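Local coordinates for protein phosphatase YwpJ (Bacillus subtilis, PDB 1NRW) that removes phosphate from phosphorylated five- and six-carbon sugars and nucleoside monophosphates in vitro, and more weakly from FMN, as a magnesium-dependent HAD-superfamily phosphatase, at residues E233-V238 with E249-G254. Residues are numbered along the deposited sequence; the frame is centred on the assembly and turned at random.
Sequences EETAAV and EAAGKG
Ala251 lays its methyl over the backbone of the neighbouring strand, with CB 3.6 Å from Ala237 N and 3.7 Å from Ala237 CB, so the two methyls pack against each other on one face of the sheet. Thr235 lies on that side too: its OG1 comes within 3.4 Å of Ala251 CA, a close approach and no more. A chi1 of 67° leaves OG1 flanked by both backbone branches of its own residue, and its hydrogen bond goes to Leu232 O, three residues earlier in the chain.

Parallel pairing is established by two backbone bonds. Thr235 O receives Lys253 N in its carbonyl plane at 3.1 Å, and Lys253 O in turn accepts Ala237 N with a C=O...N angle of 166°. Lys253 thus straddles Ala236, whose CA makes a further C-H...O contact with Lys253 O. A weak second bond, bent to 119° at the hydrogen, brings Gly252 N to Thr235 O. Helix 245-250 returns the chain here to complete the right-handed beta-alpha-beta crossover from strand 235-239 to strand 253-256, part of the Rossmann-like HAD core. Helical backbone angles end at Ala251, whose psi is already extended, and only two residues later pairing begins. Strand 6-10, which carries the nucleophile Asp10 assigned by similarity, flanks strand 235-239 on its other edge.

On the opposite face of the sheet from the Ala237 methyl, Ala236 CB lies 4.2 Å from Lys253 CB. Past CB the lysine runs out from the strand pair, bending at chi3, and its NZ hydrogen-bonds to Leu287 O near the C-terminus.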
ATOM      1  N   GLU A 233      -7.464  20.356  -6.296  1.00 24.17           N
ATOM      2  CA  GLU A 233      -8.854  20.617  -5.927  1.00 25.40           C
ATOM      3  C   GLU A 233      -9.780  19.696  -6.718  1.00 24.09           C
ATOM      4  O   GLU A 233     -10.926  19.466  -6.331  1.00 23.76           O
ATOM      5  CB  GLU A 233      -9.220  22.082  -6.208  1.00 28.99           C
ATOM      6  CG  GLU A 233      -8.463  23.106  -5.365  1.00 34.98           C
ATOM      7  CD  GLU A 233      -6.959  23.089  -5.601  1.00 37.63           C
ATOM      8  OE1 GLU A 233      -6.535  23.123  -6.777  1.00 38.01           O
ATOM      9  OE2 GLU A 233      -6.200  23.049  -4.607  1.00 40.59           O
ATOM     10  N   GLU A 234      -9.275  19.171  -7.829  1.00 21.91           N
ATOM     11  CA  GLU A 234     -10.052  18.274  -8.675  1.00 22.59           C
ATOM     12  C   GLU A 234      -9.606  16.814  -8.538  1.00 20.51           C
ATOM     13  O   GLU A 234      -9.726  16.023  -9.477  1.00 19.96           O
ATOM     14  CB  GLU A 234      -9.951  18.720 -10.134  1.00 25.43           C
ATOM     15  CG  GLU A 234     -10.737  19.993 -10.429  1.00 31.20           C
ATOM     16  CD  GLU A 234     -10.358  20.621 -11.754  1.00 33.70           C
ATOM     17  OE1 GLU A 234     -10.356  19.909 -12.777  1.00 37.28           O
ATOM     18  OE2 GLU A 234     -10.066  21.835 -11.774  1.00 38.98           O
ATOM     19  N   THR A 235      -9.091  16.471  -7.364  1.00 20.14           N
ATOM     20  CA  THR A 235      -8.656  15.107  -7.089  1.00 18.38           C
ATOM     21  C   THR A 235      -9.316  14.617  -5.806  1.00 17.89           C
ATOM     22  O   THR A 235      -9.608  15.409  -4.905  1.00 18.29           O
ATOM     23  CB  THR A 235      -7.124  15.011  -6.897  1.00 19.91           C
ATOM     24  OG1 THR A 235      -6.744  15.693  -5.693  1.00 22.57           O
ATOM     25  CG2 THR A 235      -6.395  15.623  -8.079  1.00 19.10           C
ATOM     26  N   ALA A 236      -9.554  13.311  -5.734  1.00 14.99           N
ATOM     27  CA  ALA A 236     -10.149  12.694  -4.553  1.00 12.44           C
ATOM     28  C   ALA A 236      -9.311  11.459  -4.233  1.00 12.71           C
ATOM     29  O   ALA A 236      -8.700  10.875  -5.129  1.00 14.52           O
ATOM     30  CB  ALA A 236     -11.592  12.289  -4.830  1.00 14.24           C
ATOM     31  N   ALA A 237      -9.270  11.077  -2.962  1.00 14.44           N
ATOM     32  CA  ALA A 237      -8.514   9.896  -2.536  1.00 13.39           C
ATOM     33  C   ALA A 237      -9.337   9.182  -1.476  1.00 15.67           C
ATOM     34  O   ALA A 237      -9.957   9.823  -0.620  1.00 15.94           O
ATOM     35  CB  ALA A 237      -7.164  10.304  -1.965  1.00 14.37           C
ATOM     36  N   VAL A 238      -9.348   7.855  -1.535  1.00 12.92           N
ATOM     37  CA  VAL A 238     -10.119   7.061  -0.587  1.00 12.53           C
ATOM     38  C   VAL A 238      -9.249   5.953   0.007  1.00 12.89           C
ATOM     39  O   VAL A 238      -8.433   5.356  -0.696  1.00 12.30           O
ATOM     40  CB  VAL A 238     -11.378   6.460  -1.288  1.00 12.39           C
ATOM     41  CG1 VAL A 238     -10.967   5.566  -2.457  1.00 14.55           C
ATOM     42  CG2 VAL A 238     -12.215   5.691  -0.296  1.00 11.22           C
ATOM     43  N   GLU A 249      -5.093  13.805   2.794  1.00 20.05           N
ATOM     44  CA  GLU A 249      -4.726  15.190   3.085  1.00 21.36           C
ATOM     45  C   GLU A 249      -4.351  15.936   1.808  1.00 20.91           C
ATOM     46  O   GLU A 249      -4.701  17.105   1.634  1.00 23.12           O
ATOM     47  CB  GLU A 249      -3.552  15.233   4.070  1.00 23.57           C
ATOM     48  CG  GLU A 249      -3.831  14.563   5.405  1.00 27.96           C
ATOM     49  CD  GLU A 249      -2.629  14.587   6.339  1.00 33.12           C
ATOM     50  OE1 GLU A 249      -1.517  14.233   5.894  1.00 35.53           O
ATOM     51  OE2 GLU A 249      -2.801  14.951   7.521  1.00 33.99           O
ATOM     52  N   ALA A 250      -3.650  15.257   0.905  1.00 19.81           N
ATOM     53  CA  ALA A 250      -3.227  15.872  -0.347  1.00 20.01           C
ATOM     54  C   ALA A 250      -4.378  16.124  -1.319  1.00 20.59           C
ATOM     55  O   ALA A 250      -4.403  17.151  -2.001  1.00 20.70           O
ATOM     56  CB  ALA A 250      -2.165  15.007  -1.017  1.00 20.60           C
ATOM     57  N   ALA A 251      -5.329  15.195  -1.376  1.00 17.81           N
ATOM     58  CA  ALA A 251      -6.467  15.305  -2.290  1.00 19.18           C
ATOM     59  C   ALA A 251      -7.444  16.425  -1.940  1.00 18.27           C
ATOM     60  O   ALA A 251      -7.565  16.823  -0.783  1.00 19.09           O
ATOM     61  CB  ALA A 251      -7.223  13.978  -2.344  1.00 17.79           C
ATOM     62  N   GLY A 252      -8.142  16.923  -2.955  1.00 18.59           N
ATOM     63  CA  GLY A 252      -9.124  17.966  -2.730  1.00 20.05           C
ATOM     64  C   GLY A 252     -10.223  17.417  -1.841  1.00 19.50           C
ATOM     65  O   GLY A 252     -10.757  18.121  -0.982  1.00 21.16           O
ATOM     66  N   LYS A 253     -10.570  16.152  -2.057  1.00 18.66           N
ATOM     67  CA  LYS A 253     -11.592  15.485  -1.255  1.00 20.01           C
ATOM     68  C   LYS A 253     -11.046  14.166  -0.719  1.00 18.27           C
ATOM     69  O   LYS A 253     -10.700  13.275  -1.497  1.00 19.31           O
ATOM     70  CB  LYS A 253     -12.849  15.207  -2.086  1.00 23.07           C
ATOM     71  CG  LYS A 253     -13.620  16.456  -2.486  1.00 30.46           C
ATOM     72  CD  LYS A 253     -14.987  16.120  -3.081  1.00 35.14           C
ATOM     73  CE  LYS A 253     -15.916  15.484  -2.048  1.00 38.92           C
ATOM     74  NZ  LYS A 253     -17.321  15.357  -2.548  1.00 39.59           N
ATOM     75  N   GLY A 254     -10.948  14.065   0.604  1.00 16.91           N
ATOM     76  CA  GLY A 254     -10.463  12.851   1.236  1.00 15.45           C
ATOM     77  C   GLY A 254     -11.645  12.010   1.683  1.00 16.47           C
ATOM     78  O   GLY A 254     -12.521  12.503   2.398  1.00 15.97           O
TER